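PDB 5UID: aminotransferase TlmJ from Streptoalloteichus hindustanus, which is a pyridoxal 5'-phosphate-dependent aminotransferase of the DegT/DnrJ/EryC1 family, probably serving natural-product biosynthesis. Local coordinates for residues A[131-136]-A[160-165]; A[264-269]-A[298-303]. All blocks are in the same frame, centred on the assembly; numbering follows the deposited sequence.

Contact 1: A[131-136]-A[160-165]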
ATOM      1  N   VAL A 131      18.663   2.380  11.291  1.00 25.44           N
ATOM      2  CA  VAL A 131      19.650   1.337  11.055  1.00 24.98           C
ATOM      3  C   VAL A 131      18.920   0.076  10.609  1.00 27.71           C
ATOM      4  O   VAL A 131      17.745  -0.130  10.929  1.00 26.32           O
ATOM      5  CB  VAL A 131      20.511   1.079  12.315  1.00 37.89           C
ATOM      6  CG1 VAL A 131      19.726   0.294  13.359  1.00 34.55           C
ATOM      7  CG2 VAL A 131      21.801   0.369  11.953  1.00 49.74           C
ATOM      8  N   LEU A 132      19.612  -0.753   9.838  1.00 25.28           N
ATOM      9  CA  LEU A 132      19.135  -2.085   9.499  1.00 25.43           C
ATOM     10  C   LEU A 132      20.093  -3.121  10.079  1.00 25.75           C
ATOM     11  O   LEU A 132      21.089  -2.788  10.727  1.00 27.12           O
ATOM     12  CB  LEU A 132      18.969  -2.250   7.983  1.00 25.32           C
ATOM     13  CG  LEU A 132      20.093  -1.893   7.007  1.00 31.51           C
ATOM     14  CD1 LEU A 132      21.172  -2.971   6.941  1.00 25.60           C
ATOM     15  CD2 LEU A 132      19.506  -1.638   5.624  1.00 32.08           C
ATOM     16  N   HIS A 133      19.774  -4.389   9.848  1.00 29.47           N
ATOM     17  CA  HIS A 133      20.550  -5.516  10.358  1.00 28.75           C
ATOM     18  C   HIS A 133      21.000  -6.320   9.143  1.00 27.12           C
ATOM     19  O   HIS A 133      20.332  -7.279   8.750  1.00 23.09           O
ATOM     20  CB  HIS A 133      19.721  -6.358  11.328  1.00 29.89           C
ATOM     21  CG  HIS A 133      18.859  -5.549  12.246  1.00 30.33           C
ATOM     22  ND1 HIS A 133      17.537  -5.271  11.972  1.00 30.24           N
ATOM     23  CD2 HIS A 133      19.133  -4.951  13.430  1.00 28.91           C
ATOM     24  CE1 HIS A 133      17.031  -4.540  12.950  1.00 31.68           C
ATOM     25  NE2 HIS A 133      17.979  -4.331  13.847  1.00 30.84           N
ATOM     26  N   TYR A 134      22.138  -5.933   8.563  1.00 25.86           N
ATOM     27  CA  TYR A 134      22.497  -6.401   7.229  1.00 28.89           C
ATOM     28  C   TYR A 134      22.536  -7.920   7.163  1.00 29.88           C
ATOM     29  O   TYR A 134      23.246  -8.571   7.937  1.00 28.24           O
ATOM     30  CB  TYR A 134      23.843  -5.824   6.795  1.00 24.92           C
ATOM     31  CG  TYR A 134      24.145  -6.151   5.350  1.00 24.58           C
ATOM     32  CD1 TYR A 134      23.689  -5.334   4.324  1.00 22.62           C
ATOM     33  CD2 TYR A 134      24.852  -7.298   5.008  1.00 27.34           C
ATOM     34  CE1 TYR A 134      23.948  -5.639   3.000  1.00 23.17           C
ATOM     35  CE2 TYR A 134      25.114  -7.611   3.688  1.00 27.88           C
ATOM     36  CZ  TYR A 134      24.658  -6.778   2.688  1.00 24.05           C
ATOM     37  OH  TYR A 134      24.920  -7.087   1.374  1.00 27.40           O
ATOM     38  N   GLY A 135      21.764  -8.476   6.231  1.00 21.75           N
ATOM     39  CA  GLY A 135      21.712  -9.904   6.013  1.00 28.05           C
ATOM     40  C   GLY A 135      21.079 -10.706   7.123  1.00 22.53           C
ATOM     41  O   GLY A 135      21.040 -11.939   7.026  1.00 26.82           O
ATOM     42  N   GLY A 136      20.563 -10.054   8.163  1.00 24.78           N
ATOM     43  CA  GLY A 136      20.086 -10.718   9.351  1.00 23.79           C
ATOM     44  C   GLY A 136      21.012 -10.592  10.543  1.00 28.93           C
ATOM     45  O   GLY A 136      20.580 -10.834  11.676  1.00 28.49           O
ATOM     46  N   ALA A 160      13.752  -5.263   8.170  1.00 25.36           N
ATOM     47  CA  ALA A 160      13.296  -6.083   7.051  1.00 26.86           C
ATOM     48  C   ALA A 160      14.237  -7.252   6.778  1.00 29.92           C
ATOM     49  O   ALA A 160      13.805  -8.284   6.253  1.00 32.08           O
ATOM     50  CB  ALA A 160      13.136  -5.222   5.799  1.00 23.46           C
ATOM     51  N   CYS A 161      15.518  -7.118   7.128  1.00 23.40           N
ATOM     52  CA  CYS A 161      16.471  -8.208   6.964  1.00 23.93           C
ATOM     53  C   CYS A 161      16.458  -9.200   8.122  1.00 28.13           C
ATOM     54  O   CYS A 161      17.062 -10.272   8.001  1.00 24.33           O
ATOM     55  CB  CYS A 161      17.898  -7.666   6.819  1.00 26.97           C
ATOM     56  SG  CYS A 161      18.159  -6.432   5.536  1.00 30.22           S
ATOM     57  N   ALA A 162      15.798  -8.877   9.233  1.00 27.47           N
ATOM     58  CA  ALA A 162      15.998  -9.594  10.491  1.00 30.69           C
ATOM     59  C   ALA A 162      14.655  -9.912  11.149  1.00 31.90           C
ATOM     60  O   ALA A 162      14.395  -9.549  12.295  1.00 29.60           O
ATOM     61  CB  ALA A 162      16.885  -8.770  11.421  1.00 20.26           C
ATOM     62  N   VAL A 163      13.793 -10.624  10.417  1.00 28.60           N
ATOM     63  CA  VAL A 163      12.474 -10.946  10.948  1.00 24.82           C
ATOM     64  C   VAL A 163      12.550 -11.950  12.094  1.00 27.18           C
ATOM     65  O   VAL A 163      11.619 -12.029  12.905  1.00 32.23           O
ATOM     66  CB  VAL A 163      11.558 -11.462   9.819  1.00 25.88           C
ATOM     67  CG1 VAL A 163      11.911 -12.900   9.450  1.00 21.26           C
ATOM     68  CG2 VAL A 163      10.090 -11.338  10.215  1.00 21.85           C
ATOM     69  N   ALA A 164      13.641 -12.717  12.194  1.00 26.23           N
ATOM     70  CA  ALA A 164      13.807 -13.695  13.264  1.00 26.77           C
ATOM     71  C   ALA A 164      15.125 -13.533  14.015  1.00 31.64           C
ATOM     72  O   ALA A 164      15.475 -14.404  14.819  1.00 29.77           O
ATOM     73  CB  ALA A 164      13.703 -15.124  12.714  1.00 23.81           C
ATOM     74  N   SER A 165      15.857 -12.448  13.781  1.00 32.80           N
ATOM     75  CA  SER A 165      17.152 -12.254  14.414  1.00 30.83           C
ATOM     76  C   SER A 165      16.987 -11.742  15.839  1.00 34.01           C
ATOM     77  O   SER A 165      16.037 -11.021  16.159  1.00 32.44           O
ATOM     78  CB  SER A 165      17.998 -11.277  13.602  1.00 28.48           C
ATOM     79  OG  SER A 165      18.030 -11.662  12.237  1.00 27.71           O
TER
HETATM   80  O   HOH W   1      17.140  -5.401   8.942  1.00 21.91           O
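Ser165 OG stands anti to its own carbonyl carbon (chi1 -51°) and reaches back to Gly136 O, while His133 CG, beside its backbone N (chi1 -40°), brings the imidazole next to the methyl of Ala162. The two loops so joined follow neighbouring parallel strands, 126-132 and 155-158, of the mixed sheet at the core of this PLP-dependent aminotransferase fold. The serine hydroxyl donates to Gly136 O over 2.7 Å, in the carbonyl plane and on a lone pair. Ser165 OG is probably also hydrogen-bonded to Ser299 OG. Replacing the serine by an alanine removes the hydroxyl, and Gly136 O would probably lose this donor and Ser299 OG one of its partners. Ala162 CB lies obliquely to the imidazole, 3.6 Å from His133 ND1, and the far nitrogen NE2 is held by Glu157. Gly135 and Gly136 have positive phi, and in Gly136 a CB would be pressed against the carbonyl oxygen of Gly135 and would approach Cys161 O. A hydrogen bond from Gly136 N to His133 O (2.8 Å) closes a type II beta turn. A water accepts from His133 N and Cys161 N, 3.0 Å from each. Cys161 CB approaches closest at His133 O, 3.1 Å away.

Contact 2: A[264-269]-A[298-303]. With SO4 (sulfate ion), chain G.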
ATOM      1  N   GLU A 264      11.183 -22.930  10.610  1.00 28.14           N
ATOM      2  CA  GLU A 264      11.662 -23.915   9.648  1.00 31.04           C
ATOM      3  C   GLU A 264      12.356 -23.248   8.467  1.00 26.24           C
ATOM      4  O   GLU A 264      13.342 -23.786   7.948  1.00 26.44           O
ATOM      5  CB  GLU A 264      10.501 -24.790   9.173  1.00 43.68           C
ATOM      6  CG  GLU A 264      10.924 -26.070   8.466  1.00 58.49           C
ATOM      7  CD  GLU A 264      11.155 -25.875   6.979  1.00 72.94           C
ATOM      8  OE1 GLU A 264      10.521 -24.973   6.391  1.00 77.26           O
ATOM      9  OE2 GLU A 264      11.972 -26.624   6.401  1.00 77.59           O
ATOM     10  N   PHE A 265      11.864 -22.083   8.035  1.00 23.17           N
ATOM     11  CA  PHE A 265      12.534 -21.333   6.976  1.00 26.21           C
ATOM     12  C   PHE A 265      13.949 -20.948   7.392  1.00 30.94           C
ATOM     13  O   PHE A 265      14.905 -21.122   6.628  1.00 30.54           O
ATOM     14  CB  PHE A 265      11.734 -20.077   6.620  1.00 25.55           C
ATOM     15  CG  PHE A 265      10.401 -20.351   5.978  1.00 28.11           C
ATOM     16  CD1 PHE A 265      10.081 -21.614   5.508  1.00 30.51           C
ATOM     17  CD2 PHE A 265       9.471 -19.333   5.837  1.00 28.58           C
ATOM     18  CE1 PHE A 265       8.855 -21.860   4.919  1.00 33.94           C
ATOM     19  CE2 PHE A 265       8.245 -19.569   5.245  1.00 26.87           C
ATOM     20  CZ  PHE A 265       7.937 -20.834   4.785  1.00 32.11           C
ATOM     21  N   VAL A 266      14.095 -20.414   8.608  1.00 24.97           N
ATOM     22  CA  VAL A 266      15.398 -19.949   9.077  1.00 26.48           C
ATOM     23  C   VAL A 266      16.358 -21.118   9.250  1.00 33.03           C
ATOM     24  O   VAL A 266      17.538 -21.023   8.891  1.00 34.20           O
ATOM     25  CB  VAL A 266      15.239 -19.148  10.381  1.00 25.33           C
ATOM     26  CG1 VAL A 266      16.595 -18.692  10.895  1.00 29.20           C
ATOM     27  CG2 VAL A 266      14.324 -17.955  10.160  1.00 37.27           C
ATOM     28  N   ARG A 267      15.876 -22.235   9.804  1.00 33.10           N
ATOM     29  CA  ARG A 267      16.740 -23.401   9.968  1.00 39.84           C
ATOM     30  C   ARG A 267      17.254 -23.899   8.623  1.00 34.41           C
ATOM     31  O   ARG A 267      18.426 -24.271   8.497  1.00 23.62           O
ATOM     32  CB  ARG A 267      15.996 -24.517  10.703  1.00 41.19           C
ATOM     33  CG  ARG A 267      15.894 -24.313  12.204  1.00 50.59           C
ATOM     34  CD  ARG A 267      15.443 -25.586  12.901  1.00 56.25           C
ATOM     35  NE  ARG A 267      14.121 -26.017  12.458  1.00 57.87           N
ATOM     36  CZ  ARG A 267      12.986 -25.693  13.069  1.00 55.62           C
ATOM     37  NH1 ARG A 267      13.009 -24.930  14.154  1.00 49.12           N
ATOM     38  NH2 ARG A 267      11.826 -26.131  12.595  1.00 55.16           N
ATOM     39  N   ARG A 268      16.391 -23.911   7.606  1.00 27.89           N
ATOM     40  CA  ARG A 268      16.832 -24.317   6.277  1.00 30.96           C
ATOM     41  C   ARG A 268      17.844 -23.329   5.711  1.00 30.65           C
ATOM     42  O   ARG A 268      18.862 -23.733   5.140  1.00 31.57           O
ATOM     43  CB  ARG A 268      15.626 -24.457   5.347  1.00 34.39           C
ATOM     44  CG  ARG A 268      15.984 -24.745   3.900  1.00 36.68           C
ATOM     45  CD  ARG A 268      16.855 -25.984   3.778  1.00 25.42           C
ATOM     46  NE  ARG A 268      17.235 -26.238   2.392  1.00 30.25           N
ATOM     47  CZ  ARG A 268      18.131 -27.144   2.019  1.00 33.53           C
ATOM     48  NH1 ARG A 268      18.745 -27.886   2.931  1.00 38.60           N
ATOM     49  NH2 ARG A 268      18.417 -27.307   0.734  1.00 31.32           N
ATOM     50  N   ARG A 269      17.585 -22.028   5.871  1.00 27.63           N
ATOM     51  CA  ARG A 269      18.542 -21.026   5.414  1.00 29.17           C
ATOM     52  C   ARG A 269      19.861 -21.126   6.170  1.00 30.81           C
ATOM     53  O   ARG A 269      20.927 -20.882   5.593  1.00 30.01           O
ATOM     54  CB  ARG A 269      17.950 -19.625   5.566  1.00 24.51           C
ATOM     55  CG  ARG A 269      16.797 -19.327   4.618  1.00 21.16           C
ATOM     56  CD  ARG A 269      16.031 -18.088   5.060  1.00 20.51           C
ATOM     57  NE  ARG A 269      15.092 -17.634   4.040  1.00 24.47           N
ATOM     58  CZ  ARG A 269      15.334 -16.639   3.193  1.00 28.52           C
ATOM     59  NH1 ARG A 269      14.423 -16.302   2.294  1.00 26.21           N
ATOM     60  NH2 ARG A 269      16.486 -15.979   3.246  1.00 23.14           N
ATOM     61  N   SER A 298      20.869 -14.984  13.525  1.00 25.78           N
ATOM     62  CA  SER A 298      20.579 -14.361  12.245  1.00 29.66           C
ATOM     63  C   SER A 298      19.320 -14.961  11.634  1.00 35.43           C
ATOM     64  O   SER A 298      18.947 -16.101  11.924  1.00 33.37           O
ATOM     65  CB  SER A 298      21.755 -14.528  11.274  1.00 27.30           C
ATOM     66  OG  SER A 298      21.457 -13.970  10.004  1.00 29.18           O
ATOM     67  N   SER A 299      18.661 -14.166  10.792  1.00 34.56           N
ATOM     68  CA  SER A 299      17.588 -14.669   9.947  1.00 29.40           C
ATOM     69  C   SER A 299      18.111 -15.294   8.660  1.00 32.71           C
ATOM     70  O   SER A 299      17.340 -15.949   7.949  1.00 27.25           O
ATOM     71  CB  SER A 299      16.612 -13.539   9.612  1.00 24.60           C
ATOM     72  OG  SER A 299      16.082 -12.954  10.789  1.00 29.14           O
ATOM     73  N   TYR A 300      19.398 -15.104   8.355  1.00 32.51           N
ATOM     74  CA  TYR A 300      20.034 -15.618   7.142  1.00 27.26           C
ATOM     75  C   TYR A 300      19.293 -15.139   5.892  1.00 25.64           C
ATOM     76  O   TYR A 300      18.780 -15.921   5.091  1.00 27.70           O
ATOM     77  CB  TYR A 300      20.149 -17.146   7.191  1.00 28.04           C
ATOM     78  CG  TYR A 300      20.971 -17.618   8.369  1.00 28.49           C
ATOM     79  CD1 TYR A 300      22.352 -17.718   8.281  1.00 25.47           C
ATOM     80  CD2 TYR A 300      20.368 -17.932   9.578  1.00 28.97           C
ATOM     81  CE1 TYR A 300      23.109 -18.136   9.363  1.00 26.46           C
ATOM     82  CE2 TYR A 300      21.113 -18.349  10.662  1.00 31.95           C
ATOM     83  CZ  TYR A 300      22.482 -18.450  10.550  1.00 31.81           C
ATOM     84  OH  TYR A 300      23.226 -18.864  11.630  1.00 32.78           O
ATOM     85  N   TYR A 301      19.252 -13.815   5.743  1.00 30.22           N
ATOM     86  CA  TYR A 301      18.611 -13.175   4.600  1.00 32.42           C
ATOM     87  C   TYR A 301      19.569 -13.002   3.427  1.00 30.54           C
ATOM     88  O   TYR A 301      19.178 -13.221   2.276  1.00 34.15           O
ATOM     89  CB  TYR A 301      18.032 -11.819   5.017  1.00 30.75           C
ATOM     90  CG  TYR A 301      17.260 -11.121   3.922  1.00 33.61           C
ATOM     91  CD1 TYR A 301      16.231 -11.771   3.252  1.00 35.68           C
ATOM     92  CD2 TYR A 301      17.552  -9.810   3.564  1.00 29.49           C
ATOM     93  CE1 TYR A 301      15.520 -11.140   2.248  1.00 37.11           C
ATOM     94  CE2 TYR A 301      16.842  -9.168   2.565  1.00 33.37           C
ATOM     95  CZ  TYR A 301      15.828  -9.839   1.909  1.00 35.63           C
ATOM     96  OH  TYR A 301      15.121  -9.210   0.910  1.00 36.16           O
ATOM     97  N   PHE A 302      20.812 -12.606   3.696  1.00 27.21           N
ATOM     98  CA  PHE A 302      21.861 -12.521   2.692  1.00 25.54           C
ATOM     99  C   PHE A 302      22.976 -13.501   3.026  1.00 26.56           C
ATOM    100  O   PHE A 302      23.291 -13.733   4.198  1.00 26.88           O
ATOM    101  CB  PHE A 302      22.481 -11.115   2.612  1.00 25.17           C
ATOM    102  CG  PHE A 302      21.536 -10.043   2.163  1.00 24.47           C
ATOM    103  CD1 PHE A 302      20.567 -10.297   1.209  1.00 22.30           C
ATOM    104  CD2 PHE A 302      21.633  -8.764   2.690  1.00 26.59           C
ATOM    105  CE1 PHE A 302      19.707  -9.298   0.796  1.00 28.96           C
ATOM    106  CE2 PHE A 302      20.772  -7.762   2.285  1.00 29.50           C
ATOM    107  CZ  PHE A 302      19.809  -8.030   1.335  1.00 32.29           C
ATOM    108  N   TYR A 303      23.583 -14.066   1.987  1.00 23.65           N
ATOM    109  CA  TYR A 303      24.896 -14.695   2.106  1.00 27.85           C
ATOM    110  C   TYR A 303      25.833 -13.917   1.190  1.00 32.03           C
ATOM    111  O   TYR A 303      25.882 -14.166  -0.019  1.00 36.61           O
ATOM    112  CB  TYR A 303      24.865 -16.178   1.753  1.00 26.93           C
ATOM    113  CG  TYR A 303      26.149 -16.872   2.145  1.00 26.71           C
ATOM    114  CD1 TYR A 303      26.306 -17.416   3.413  1.00 29.49           C
ATOM    115  CD2 TYR A 303      27.218 -16.952   1.261  1.00 31.31           C
ATOM    116  CE1 TYR A 303      27.482 -18.039   3.782  1.00 27.34           C
ATOM    117  CE2 TYR A 303      28.398 -17.572   1.623  1.00 30.99           C
ATOM    118  CZ  TYR A 303      28.524 -18.113   2.886  1.00 29.42           C
ATOM    119  OH  TYR A 303      29.694 -18.734   3.251  1.00 31.72           O
TER
HETATM  120  S   SO4 G 403       9.247 -25.222  14.845  0.75 63.35           S
HETATM  121  O1  SO4 G 403      10.623 -24.866  15.180  0.75 63.44           O
HETATM  122  O2  SO4 G 403       8.871 -26.424  15.584  0.75 73.36           O
HETATM  123  O3  SO4 G 403       8.356 -24.124  15.215  0.75 59.69           O
HETATM  124  O4  SO4 G 403       9.137 -25.480  13.412  0.75 50.43           O
HETATM  125  O   HOH W   2      16.839 -14.179   1.104  1.00 33.45           O
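Tyr300 O receives Arg269 NH2 at 2.9 Å, in a bond that runs from a helix side chain to the backbone of a loop. The carbonyl oxygen lies at the edge of the guanidinium, almost in its plane, and the N-H points at it with an angle of 155°; seen from the carbonyl, the donor is tilted 20° out of plane. NH2 also gives a hydrogen bond to a water whose oxygen lies 2.8 Å from Tyr301 O and which may donate to it; that would link one nitrogen to two successive peptide carbonyls, one directly and one through solvent. Gln362 holds NE of the same group, which should limit its rotation. The chain of Arg269 is extended from CG to NE and runs past the loop, with CD 3.5 Å from Tyr300 O.

Nearer the helix backbone the contact is mostly van der Waals packing. Arg269 CB meets Tyr300 CB at 3.7 Å. Val266 CG1, anti to the backbone N (chi1 179°), touches Ser298 O at 3.6 Å and comes to the edge of the Tyr300 ring at CD2, the two side chains crossing at about a right angle. One face of that ring is covered by Ser298 CB, over its centre. Ser298 OG accepts from Tyr300 N at 2.9 Å, an ST turn that braces the loop where Tyr300 takes positive phi.

On another side of the helix, Arg267 hydrogen-bonds a sulfate, probably from the crystallisation liquor, through both terminal nitrogens: NH1 to O1 at 2.6 Å and NH2 to O4 at 2.9 Å.

The whole contact thus lays the long helix 249-280 along the loop between strands 296-297 and 303-306. Tyr300 also packs on Arg270 and Ala273 of that helix, and Tyr301 is joined by a backbone hydrogen bond to Gly135, in the segment that carries part of strand 126-132.

Overall arrangement
Contact 1 closes before contact 2 opens along the chain, yet their centres lie about 11 Å apart, an example of how pieces distant in sequence can meet in one buried region. Contact 1 gathers loops that follow two neighbouring strands of the mixed sheet; contact 2 sets the long helix 249-280 against a later loop. Ser299 joins them: besides Ser165, its OG probably hydrogen-bonds Ala164 N. Ala164 also packs on Leu262 and Val266, and Tyr134 meets Phe302. The sheet's loops are thereby tied to a helix whose first turns include the cofactor-pocket residues Val250, Ala251 and Ile254.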